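Local coordinates for protein cellulose 1,4-beta-cellobiosidase (Thermobifida fusca, PDB 4JJJ) that probably hydrolyses cellulose as a cellobiohydrolase, through a family 48 glycoside hydrolase catalytic domain, the part of the longer protein present here, at residues E181-H189 and A582-F590; H323-Y333 and F417-L428. The protein carries 1 engineered substitution. All blocks are in the same frame, centred on the assembly; numbering follows the deposited sequence. Where two conformers were deposited one is given.

Overall arrangement
Both contacts lie in the family 48 glycoside hydrolase domain, on opposite sides of the centre of the chain. Their centres are about 32 Å apart and their nearest atoms about 12 Å. Contact 1 joins two loops beside a calcium site, and Glu185 is a calcium ligand. The side chain of Val183 is about 8 Å from a bound glucose unit. Contact 2 joins a 3-10 turn and the start of helix 329-337 to helix 416-432, where Phe417 and Trp420 line a glycan pocket. The side chain of Arg424 is about 3 Å from that of Asn224, the engineered residue at the predicted nucleophile position. In sequence, contact 2 falls between the segments of contact 1.

Contact 1: E181-H189 and A582-F590; sequences ESVWETIPH and ATFLSIRSF. With CA (calcium ion), chain E.
Arg588 reaches from the 582-590 loop to Thr186 in the 181-189 loop. Its chain is extended from CG to NE, and this carries the guanidinium across. Arg588 NH2 donates to Thr186 O at 3.2 Å, from above the carbonyl plane. Thr186 OG1 lies at the edge of the guanidinium. Arg588 NH1 turns back and bonds Phe584 O of its own loop at 3.0 Å, on a lone pair. The Pro188 ring covers one guanidinium face, with Pro188 CG 3.4 Å from Arg588 NH2, and Phe584 CE2 lies over the other. The packing and the bonds together fix its rotation. Arg588 NH2 has a further partner in Asp43, a salt bridge that should balance the buried charge.

Phe584 also packs on Trp184. Its CG stands opposite the backbone N (chi1 174°), which directs the ring to the other loop. Trp184 meets it edge-to-face, with ring centroids 5.0 Å apart and planes at 55°. Trp184 CE3 sits over the centre of the Phe584 ring, on the face opposite to Arg588 CD. Ile587 CD1 fits against Ile187 CG1 and the ring of Pro188. One water ties the loops together, donating to Trp184 O and Thr186 O and accepting from Arg588 NH1.

Glu185 points away from the 582-590 loop and chelates calcium with both carboxylate oxygens. Glu185 OE1 also accepts from Ser182 N at 2.8 Å, on its anti lone pair, and from Ser182 OG. Ser182 OG accepts from Trp184 N in an ST turn. Ser182, at the start of the type I turn 182-185, thus holds the carboxylate with two bonds. The backbone O of Arg180, the carboxylates of Asp408 and Glu560 and two waters complete this loop-bound calcium site of the family 48 domain.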
loop_
_atom_site.group_PDB
_atom_site.type_symbol
_atom_site.label_atom_id
_atom_site.label_comp_id
_atom_site.label_asym_id
_atom_site.label_seq_id
_atom_site.Cartn_x
_atom_site.Cartn_y
_atom_site.Cartn_z
ATOM N N GLU A 181 -7.984 -13.740 -5.498
ATOM C CA GLU A 181 -6.724 -14.398 -5.092
ATOM C C GLU A 181 -6.252 -13.667 -3.790
ATOM O O GLU A 181 -5.670 -12.576 -3.876
ATOM C CB GLU A 181 -5.682 -14.308 -6.188
ATOM C CG GLU A 181 -4.384 -14.992 -5.832
ATOM C CD GLU A 181 -3.254 -14.665 -6.736
ATOM O OE1 GLU A 181 -3.045 -13.443 -7.100
ATOM O OE2 GLU A 181 -2.553 -15.609 -7.283
ATOM N N SER A 182 -6.464 -14.301 -2.642
ATOM C CA SER A 182 -5.999 -13.777 -1.372
ATOM C C SER A 182 -4.480 -14.030 -1.165
ATOM O O SER A 182 -3.790 -14.656 -1.971
ATOM C CB SER A 182 -6.729 -14.469 -0.318
ATOM O OG SER A 182 -6.174 -15.774 -0.017
ATOM N N VAL A 183 -3.972 -13.442 -0.066
ATOM C CA VAL A 183 -2.550 -13.640 0.360
ATOM C C VAL A 183 -2.213 -15.105 0.457
ATOM O O VAL A 183 -1.063 -15.538 0.320
ATOM C CB VAL A 183 -2.334 -12.885 1.698
ATOM C CG1 VAL A 183 -3.210 -13.470 2.797
ATOM C CG2 VAL A 183 -0.846 -12.795 2.031
ATOM N N TRP A 184 -3.236 -15.948 0.747
ATOM C CA TRP A 184 -3.067 -17.425 0.933
ATOM C C TRP A 184 -2.971 -18.173 -0.384
ATOM O O TRP A 184 -2.629 -19.346 -0.351
ATOM C CB TRP A 184 -4.201 -17.990 1.728
ATOM C CG TRP A 184 -4.357 -17.377 3.047
ATOM C CD1 TRP A 184 -5.139 -16.293 3.349
ATOM C CD2 TRP A 184 -3.551 -17.625 4.174
ATOM N NE1 TRP A 184 -4.937 -15.930 4.684
ATOM C CE2 TRP A 184 -3.958 -16.737 5.204
ATOM C CE3 TRP A 184 -2.581 -18.573 4.459
ATOM C CZ2 TRP A 184 -3.339 -16.733 6.478
ATOM C CZ3 TRP A 184 -1.990 -18.574 5.715
ATOM C CH2 TRP A 184 -2.383 -17.705 6.700
ATOM N N GLU A 185 -3.297 -17.505 -1.509
ATOM C CA GLU A 185 -3.572 -18.186 -2.800
ATOM C C GLU A 185 -2.651 -17.816 -3.906
ATOM O O GLU A 185 -2.884 -18.193 -5.029
ATOM C CB GLU A 185 -5.039 -17.950 -3.171
ATOM C CG GLU A 185 -6.069 -18.602 -2.207
ATOM C CD GLU A 185 -7.454 -18.099 -2.355
ATOM O OE1 GLU A 185 -7.634 -16.892 -2.447
ATOM O OE2 GLU A 185 -8.414 -18.860 -2.345
ATOM N N THR A 186 -1.549 -17.092 -3.615
ATOM C CA THR A 186 -0.594 -16.630 -4.615
ATOM C C THR A 186 0.529 -17.673 -4.784
ATOM O O THR A 186 0.745 -18.543 -3.927
ATOM C CB THR A 186 0.121 -15.341 -4.128
ATOM O OG1 THR A 186 0.782 -15.681 -2.853
ATOM C CG2 THR A 186 -0.920 -14.225 -3.940
ATOM N N ILE A 187 1.257 -17.538 -5.871
ATOM C CA ILE A 187 2.498 -18.279 -6.117
ATOM C C ILE A 187 3.604 -17.179 -6.198
ATOM O O ILE A 187 3.742 -16.456 -7.191
ATOM C CB ILE A 187 2.433 -19.158 -7.399
ATOM C CG1 ILE A 187 1.279 -20.151 -7.264
ATOM C CG2 ILE A 187 3.804 -19.752 -7.633
ATOM C CD1 ILE A 187 0.920 -20.783 -8.574
ATOM N N PRO A 188 4.396 -17.036 -5.080
ATOM C CA PRO A 188 5.477 -16.087 -5.105
ATOM C C PRO A 188 6.469 -16.370 -6.234
ATOM O O PRO A 188 6.824 -17.519 -6.461
ATOM C CB PRO A 188 6.115 -16.151 -3.697
ATOM C CG PRO A 188 4.988 -16.745 -2.861
ATOM C CD PRO A 188 4.347 -17.794 -3.815
ATOM N N HIS A 189 6.919 -15.301 -6.815
ATOM C CA HIS A 189 7.757 -15.363 -8.009
ATOM C C HIS A 189 8.707 -14.186 -8.135
ATOM O O HIS A 189 8.545 -13.108 -7.518
ATOM C CB HIS A 189 6.858 -15.495 -9.235
ATOM C CG HIS A 189 5.902 -14.366 -9.415
ATOM N ND1 HIS A 189 4.671 -14.288 -8.794
ATOM C CD2 HIS A 189 6.054 -13.218 -10.075
ATOM C CE1 HIS A 189 4.082 -13.150 -9.117
ATOM N NE2 HIS A 189 4.881 -12.490 -9.915
ATOM N N ALA A 582 -0.995 -28.639 -4.648
ATOM C CA ALA A 582 -0.177 -27.873 -3.740
ATOM C C ALA A 582 -0.998 -27.017 -2.808
ATOM O O ALA A 582 -2.185 -26.754 -3.012
ATOM C CB ALA A 582 0.838 -27.080 -4.501
ATOM N N THR A 583 -0.338 -26.554 -1.750
ATOM C CA THR A 583 -0.979 -25.690 -0.731
ATOM C C THR A 583 -0.036 -24.518 -0.499
ATOM O O THR A 583 1.125 -24.483 -0.950
ATOM C CB THR A 583 -1.212 -26.371 0.583
ATOM O OG1 THR A 583 0.105 -26.673 1.107
ATOM C CG2 THR A 583 -2.139 -27.631 0.483
ATOM N N PHE A 584 -0.558 -23.492 0.145
ATOM C CA PHE A 584 0.293 -22.347 0.598
ATOM C C PHE A 584 1.575 -22.837 1.274
ATOM O O PHE A 584 2.686 -22.336 0.992
ATOM C CB PHE A 584 -0.559 -21.459 1.549
ATOM C CG PHE A 584 0.216 -20.321 2.215
ATOM C CD1 PHE A 584 0.964 -20.533 3.363
ATOM C CD2 PHE A 584 0.211 -19.061 1.644
ATOM C CE1 PHE A 584 1.637 -19.509 3.973
ATOM C CE2 PHE A 584 0.927 -18.037 2.225
ATOM C CZ PHE A 584 1.633 -18.270 3.383
ATOM N N LEU A 585 1.417 -23.792 2.165
ATOM C CA LEU A 585 2.533 -24.351 2.878
ATOM C C LEU A 585 3.442 -25.200 2.023
ATOM O O LEU A 585 4.671 -25.076 2.141
ATOM C CB LEU A 585 2.071 -25.147 4.093
ATOM C CG LEU A 585 3.181 -25.859 4.837
ATOM C CD1 LEU A 585 4.072 -24.869 5.538
ATOM C CD2 LEU A 585 2.567 -26.845 5.820
ATOM N N SER A 586 2.875 -26.002 1.127
ATOM C CA SER A 586 3.721 -26.873 0.348
ATOM C C SER A 586 4.641 -26.167 -0.642
ATOM O O SER A 586 5.716 -26.720 -1.024
ATOM C CB SER A 586 2.924 -28.012 -0.345
ATOM O OG SER A 586 2.364 -27.563 -1.539
ATOM N N ILE A 587 4.345 -24.911 -1.023
ATOM C CA ILE A 587 5.261 -24.148 -1.845
ATOM C C ILE A 587 6.026 -23.099 -1.042
ATOM O O ILE A 587 6.732 -22.246 -1.616
ATOM C CB ILE A 587 4.582 -23.484 -3.046
ATOM C CG1 ILE A 587 3.448 -22.484 -2.717
ATOM C CG2 ILE A 587 3.986 -24.531 -3.905
ATOM C CD1 ILE A 587 3.102 -21.578 -3.860
ATOM N N ARG A 588 5.889 -23.236 0.271
ATOM C CA ARG A 588 6.652 -22.414 1.260
ATOM C C ARG A 588 7.120 -23.315 2.448
ATOM O O ARG A 588 6.908 -23.030 3.611
ATOM C CB ARG A 588 5.781 -21.257 1.791
ATOM C CG ARG A 588 5.322 -20.304 0.700
ATOM C CD ARG A 588 4.341 -19.319 1.301
ATOM N NE ARG A 588 3.766 -18.328 0.388
ATOM C CZ ARG A 588 2.761 -18.609 -0.456
ATOM N NH1 ARG A 588 2.280 -19.798 -0.607
ATOM N NH2 ARG A 588 2.201 -17.635 -1.197
ATOM N N SER A 589 7.782 -24.427 2.091
ATOM C CA SER A 589 8.007 -25.489 3.045
ATOM C C SER A 589 8.982 -25.105 4.132
ATOM O O SER A 589 8.970 -25.715 5.186
ATOM C CB SER A 589 8.431 -26.814 2.377
ATOM O OG SER A 589 9.686 -26.708 1.827
ATOM N N PHE A 590 9.727 -24.070 3.874
ATOM C CA PHE A 590 10.590 -23.466 4.893
ATOM C C PHE A 590 9.828 -23.049 6.177
ATOM O O PHE A 590 10.418 -22.850 7.220
ATOM C CB PHE A 590 11.392 -22.292 4.339
ATOM C CG PHE A 590 10.559 -21.248 3.623
ATOM C CD1 PHE A 590 9.843 -20.307 4.293
ATOM C CD2 PHE A 590 10.496 -21.262 2.246
ATOM C CE1 PHE A 590 9.035 -19.370 3.642
ATOM C CE2 PHE A 590 9.752 -20.306 1.600
ATOM C CZ PHE A 590 9.001 -19.428 2.259
HETATM CA CA CA E . -9.978 -16.822 -2.834
HETATM O O HOH W 1 -0.320 -20.001 -1.868
HETATM O O HOH W 2 -12.308 -15.925 -3.123
HETATM O O HOH W 3 -10.342 -18.077 -4.779
#

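Contact 2: H323-Y333 and F417-L428; sequences HQGYQNVLAAY and FQVWNMERVAQL. With BGC (beta-D-glucopyranose), chain B.
Gly325 and Phe417 bring the two backbones closest, with CA atoms 4.4 Å apart. From there the 323-333 segment passes from a 3-10 turn into helix 329-333. This runs at 43° to helix 417-428, the axes of these segments approaching to 8.6 Å. Gly325 CA lies 3.8 Å from Phe417 CD1. Asn328 is the N-cap of the shorter helix, and its OD1 accepts from Ala331 N.

Arg424 is the central side chain. Its CG lies anti to the carbonyl carbon (chi1 -61°), and the extended chain beyond crosses Asn328. NH1 then bonds both Gly325 O and Gln327 O, each at 2.9 Å and from above the carbonyl plane. One nitrogen thus grips two carbonyls of the bend between the 3-10 segment and the helix. With an alanine in place of Arg424, Gly325 O and Gln327 O would probably lose their shared donor, and a gap is likely to open beside Asn328. Asn421 ND2 makes a weak bond to Gln324 OE1, and a water bridges these two atoms and Gln418 O. Gln324 NE2 is held by Asn412.

His323 sets the edge of its ring on the face of Phe417, with centroids 4.4 Å apart. Gly325 N donates to His323 ND1 in the ring plane, which fixes that ring. Tyr326 CE1 lies 3.8 Å from Phe417 CE1, the side chains side by side. Phe417 CZ and Trp420 CH2 reach a bound glucose, Trp420 by its ring edge at 3.4 Å from O4. At the far end Val329 CG2 packs on Val425 and Leu428 CD2, while Tyr333 CB meets Leu428 CD1.

In this (alpha/alpha)6 fold, helix 416-432 is also flanked by helix 50-67 at Trp420, helix 348-365 at Leu428 and helix 499-516 at Val419. His323 ends strand 321-323, an outer strand of a four-stranded antiparallel sheet.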
loop_
_atom_site.group_PDB
_atom_site.type_symbol
_atom_site.label_atom_id
_atom_site.label_comp_id
_atom_site.label_asym_id
_atom_site.label_seq_id
_atom_site.Cartn_x
_atom_site.Cartn_y
_atom_site.Cartn_z
ATOM N N HIS A 323 -9.091 3.282 -3.949
ATOM C CA HIS A 323 -9.575 2.996 -2.633
ATOM C C HIS A 323 -9.377 4.227 -1.748
ATOM O O HIS A 323 -8.310 4.807 -1.726
ATOM C CB HIS A 323 -8.781 1.781 -2.125
ATOM C CG HIS A 323 -9.215 1.169 -0.831
ATOM N ND1 HIS A 323 -9.311 1.855 0.379
ATOM C CD2 HIS A 323 -9.554 -0.105 -0.527
ATOM C CE1 HIS A 323 -9.617 1.032 1.349
ATOM N NE2 HIS A 323 -9.797 -0.180 0.810
ATOM N N GLN A 324 -10.365 4.564 -0.942
ATOM C CA GLN A 324 -10.283 5.720 -0.064
ATOM C C GLN A 324 -9.033 5.702 0.820
ATOM O O GLN A 324 -8.413 6.719 1.165
ATOM C CB GLN A 324 -11.515 5.817 0.861
ATOM C CG GLN A 324 -11.778 4.646 1.812
ATOM C CD GLN A 324 -11.148 4.777 3.164
ATOM O OE1 GLN A 324 -10.764 5.878 3.575
ATOM N NE2 GLN A 324 -11.003 3.655 3.888
ATOM N N GLY A 325 -8.662 4.532 1.264
ATOM C CA GLY A 325 -7.537 4.355 2.207
ATOM C C GLY A 325 -6.211 4.717 1.646
ATOM O O GLY A 325 -5.236 4.900 2.470
ATOM N N TYR A 326 -6.085 4.795 0.331
ATOM C CA TYR A 326 -4.844 5.179 -0.362
ATOM C C TYR A 326 -4.706 6.672 -0.546
ATOM O O TYR A 326 -3.653 7.182 -0.820
ATOM C CB TYR A 326 -4.684 4.505 -1.739
ATOM C CG TYR A 326 -4.277 3.049 -1.676
ATOM C CD1 TYR A 326 -4.679 2.186 -0.690
ATOM C CD2 TYR A 326 -3.568 2.555 -2.767
ATOM C CE1 TYR A 326 -4.295 0.865 -0.721
ATOM C CE2 TYR A 326 -3.132 1.234 -2.803
ATOM C CZ TYR A 326 -3.487 0.415 -1.807
ATOM O OH TYR A 326 -3.031 -0.886 -1.828
ATOM N N GLN A 327 -5.839 7.402 -0.510
ATOM C CA GLN A 327 -5.734 8.786 -0.926
ATOM C C GLN A 327 -4.896 9.593 0.041
ATOM O O GLN A 327 -4.875 9.277 1.235
ATOM C CB GLN A 327 -7.113 9.444 -1.112
ATOM C CG GLN A 327 -8.111 8.608 -1.959
ATOM C CD GLN A 327 -7.482 8.181 -3.300
ATOM O OE1 GLN A 327 -7.385 6.922 -3.542
ATOM N NE2 GLN A 327 -6.964 9.024 -4.019
ATOM N N ASN A 328 -4.278 10.637 -0.473
ATOM C CA ASN A 328 -3.355 11.377 0.356
ATOM C C ASN A 328 -3.442 12.823 -0.013
ATOM O O ASN A 328 -2.667 13.332 -0.826
ATOM C CB ASN A 328 -1.929 10.844 0.230
ATOM C CG ASN A 328 -1.058 11.283 1.360
ATOM O OD1 ASN A 328 -1.148 12.415 1.822
ATOM N ND2 ASN A 328 -0.218 10.366 1.869
ATOM N N VAL A 329 -4.402 13.457 0.657
ATOM C CA VAL A 329 -4.675 14.837 0.305
ATOM C C VAL A 329 -3.521 15.742 0.772
ATOM O O VAL A 329 -3.367 16.874 0.247
ATOM C CB VAL A 329 -5.993 15.278 0.879
ATOM C CG1 VAL A 329 -7.109 14.497 0.168
ATOM C CG2 VAL A 329 -6.069 15.278 2.393
ATOM N N LEU A 330 -2.755 15.298 1.752
ATOM C CA LEU A 330 -1.600 16.078 2.218
ATOM C C LEU A 330 -0.491 16.016 1.211
ATOM O O LEU A 330 0.027 17.080 0.830
ATOM C CB LEU A 330 -1.161 15.520 3.610
ATOM C CG LEU A 330 -0.095 16.244 4.421
ATOM C CD1 LEU A 330 1.242 16.305 3.677
ATOM C CD2 LEU A 330 -0.541 17.664 4.790
ATOM N N ALA A 331 -0.157 14.864 0.705
ATOM C CA ALA A 331 0.784 14.735 -0.401
ATOM C C ALA A 331 0.324 15.541 -1.633
ATOM O O ALA A 331 1.182 16.150 -2.293
ATOM C CB ALA A 331 1.044 13.302 -0.735
ATOM N N ALA A 332 -0.973 15.477 -1.951
ATOM C CA ALA A 332 -1.500 16.204 -3.133
ATOM C C ALA A 332 -1.390 17.721 -2.970
ATOM O O ALA A 332 -0.974 18.432 -3.910
ATOM C CB ALA A 332 -2.880 15.766 -3.479
ATOM N N TYR A 333 -1.647 18.167 -1.737
ATOM C CA TYR A 333 -1.494 19.598 -1.416
ATOM C C TYR A 333 -0.035 19.926 -1.607
ATOM O O TYR A 333 0.290 20.990 -2.212
ATOM C CB TYR A 333 -1.889 19.793 0.072
ATOM C CG TYR A 333 -1.364 21.121 0.600
ATOM C CD1 TYR A 333 -2.018 22.261 0.269
ATOM C CD2 TYR A 333 -0.334 21.152 1.466
ATOM C CE1 TYR A 333 -1.582 23.487 0.811
ATOM C CE2 TYR A 333 0.154 22.358 1.921
ATOM C CZ TYR A 333 -0.493 23.469 1.552
ATOM O OH TYR A 333 -0.041 24.713 2.077
ATOM N N PHE A 417 -7.676 1.403 7.192
ATOM C CA PHE A 417 -7.636 2.326 6.094
ATOM C C PHE A 417 -8.366 3.619 6.410
ATOM O O PHE A 417 -8.066 4.675 5.878
ATOM C CB PHE A 417 -8.269 1.668 4.874
ATOM C CG PHE A 417 -7.388 0.759 4.090
ATOM C CD1 PHE A 417 -6.122 1.161 3.668
ATOM C CD2 PHE A 417 -7.794 -0.519 3.850
ATOM C CE1 PHE A 417 -5.314 0.296 2.884
ATOM C CE2 PHE A 417 -6.999 -1.353 3.120
ATOM C CZ PHE A 417 -5.785 -0.948 2.638
ATOM N N GLN A 418 -9.345 3.555 7.331
ATOM C CA GLN A 418 -10.070 4.767 7.780
ATOM C C GLN A 418 -9.096 5.764 8.371
ATOM O O GLN A 418 -9.059 6.938 7.974
ATOM C CB GLN A 418 -11.095 4.515 8.852
ATOM C CG GLN A 418 -12.281 3.632 8.465
ATOM C CD GLN A 418 -13.109 4.243 7.420
ATOM O OE1 GLN A 418 -13.604 5.428 7.563
ATOM N NE2 GLN A 418 -13.307 3.525 6.310
ATOM N N VAL A 419 -8.224 5.285 9.289
ATOM C CA VAL A 419 -7.245 6.161 9.979
ATOM C C VAL A 419 -6.091 6.506 9.105
ATOM O O VAL A 419 -5.543 7.630 9.227
ATOM C CB VAL A 419 -6.901 5.620 11.356
ATOM C CG1 VAL A 419 -8.079 5.745 12.309
ATOM C CG2 VAL A 419 -6.401 4.195 11.341
ATOM N N TRP A 420 -5.634 5.638 8.258
ATOM C CA TRP A 420 -4.522 6.008 7.367
ATOM C C TRP A 420 -4.938 7.199 6.465
ATOM O O TRP A 420 -4.189 8.205 6.309
ATOM C CB TRP A 420 -4.033 4.860 6.583
ATOM C CG TRP A 420 -3.138 3.932 7.276
ATOM C CD1 TRP A 420 -2.548 4.088 8.473
ATOM C CD2 TRP A 420 -2.582 2.724 6.712
ATOM N NE1 TRP A 420 -1.729 3.033 8.724
ATOM C CE2 TRP A 420 -1.695 2.197 7.649
ATOM C CE3 TRP A 420 -2.763 2.076 5.487
ATOM C CZ2 TRP A 420 -0.959 1.055 7.413
ATOM C CZ3 TRP A 420 -2.025 0.913 5.231
ATOM C CH2 TRP A 420 -1.137 0.424 6.179
ATOM N N ASN A 421 -6.156 7.115 5.886
ATOM C CA ASN A 421 -6.664 8.238 5.089
ATOM C C ASN A 421 -6.967 9.453 5.944
ATOM O O ASN A 421 -6.470 10.579 5.685
ATOM C CB ASN A 421 -7.874 7.807 4.309
ATOM C CG ASN A 421 -8.672 8.979 3.831
ATOM O OD1 ASN A 421 -8.130 9.856 3.258
ATOM N ND2 ASN A 421 -10.005 8.832 3.853
ATOM N N MET A 422 -7.680 9.237 7.018
ATOM C CA MET A 422 -8.182 10.326 7.823
ATOM C C MET A 422 -7.077 11.116 8.444
ATOM O O MET A 422 -7.199 12.319 8.560
ATOM C CB MET A 422 -9.233 9.958 8.879
ATOM C CG MET A 422 -10.189 11.090 9.240
ATOM S SD MET A 422 -11.075 11.883 7.882
ATOM C CE MET A 422 -11.907 10.501 7.102
ATOM N N GLU A 423 -6.016 10.431 8.868
ATOM C CA GLU A 423 -4.834 11.183 9.449
ATOM C C GLU A 423 -4.274 12.216 8.443
ATOM O O GLU A 423 -3.933 13.323 8.842
ATOM C CB GLU A 423 -3.714 10.255 9.847
ATOM C CG GLU A 423 -2.684 10.942 10.738
ATOM C CD GLU A 423 -1.518 10.072 11.071
ATOM O OE1 GLU A 423 -1.766 8.926 11.506
ATOM O OE2 GLU A 423 -0.418 10.583 10.919
ATOM N N ARG A 424 -4.306 11.857 7.166
ATOM C CA ARG A 424 -3.760 12.745 6.178
ATOM C C ARG A 424 -4.744 13.948 5.983
ATOM O O ARG A 424 -4.304 15.082 5.819
ATOM C CB ARG A 424 -3.582 12.030 4.857
ATOM C CG ARG A 424 -2.612 10.823 4.904
ATOM C CD ARG A 424 -3.001 9.824 3.847
ATOM N NE ARG A 424 -2.192 8.635 3.976
ATOM C CZ ARG A 424 -2.507 7.411 3.537
ATOM N NH1 ARG A 424 -3.600 7.249 2.885
ATOM N NH2 ARG A 424 -1.716 6.362 3.866
ATOM N N VAL A 425 -6.052 13.636 6.025
ATOM C CA VAL A 425 -7.092 14.689 5.980
ATOM C C VAL A 425 -6.936 15.616 7.185
ATOM O O VAL A 425 -7.042 16.842 7.032
ATOM C CB VAL A 425 -8.503 14.044 5.910
ATOM C CG1 VAL A 425 -9.588 15.123 5.884
ATOM C CG2 VAL A 425 -8.569 13.150 4.663
ATOM N N ALA A 426 -6.729 15.051 8.392
ATOM C CA ALA A 426 -6.517 15.849 9.562
ATOM C C ALA A 426 -5.268 16.662 9.469
ATOM O O ALA A 426 -5.228 17.816 10.001
ATOM C CB ALA A 426 -6.549 14.959 10.810
ATOM N N GLN A 427 -4.205 16.084 8.908
ATOM C CA GLN A 427 -2.969 16.831 8.771
ATOM C C GLN A 427 -3.200 18.063 7.819
ATOM O O GLN A 427 -2.744 19.157 8.136
ATOM C CB GLN A 427 -1.847 16.024 8.227
ATOM C CG GLN A 427 -1.213 15.045 9.221
ATOM C CD GLN A 427 0.082 14.439 8.661
ATOM O OE1 GLN A 427 0.488 14.592 7.535
ATOM N NE2 GLN A 427 0.687 13.683 9.511
ATOM N N LEU A 428 -3.883 17.861 6.712
ATOM C CA LEU A 428 -4.223 18.987 5.847
ATOM C C LEU A 428 -4.968 20.051 6.606
ATOM O O LEU A 428 -4.663 21.275 6.481
ATOM C CB LEU A 428 -5.015 18.487 4.643
ATOM C CG LEU A 428 -5.487 19.571 3.722
ATOM C CD1 LEU A 428 -4.235 20.176 3.005
ATOM C CD2 LEU A 428 -6.484 18.994 2.702
HETATM C C2 BGC B . -0.474 -4.936 6.798
HETATM C C3 BGC B . -0.054 -3.782 5.890
HETATM C C4 BGC B . -1.139 -3.527 4.803
HETATM C C5 BGC B . -2.565 -3.463 5.404
HETATM C C6 BGC B . -3.602 -3.399 4.308
HETATM C C1 BGC B . -1.870 -4.735 7.357
HETATM O O2 BGC B . 0.421 -5.029 7.898
HETATM O O3 BGC B . 1.231 -4.128 5.317
HETATM O O4 BGC B . -0.810 -2.302 4.117
HETATM O O5 BGC B . -2.755 -4.622 6.226
HETATM O O6 BGC B . -3.495 -4.512 3.441
HETATM O O HOH W 4 -10.800 7.400 5.750
HETATM O O HOH W 5 -6.075 11.579 2.312
#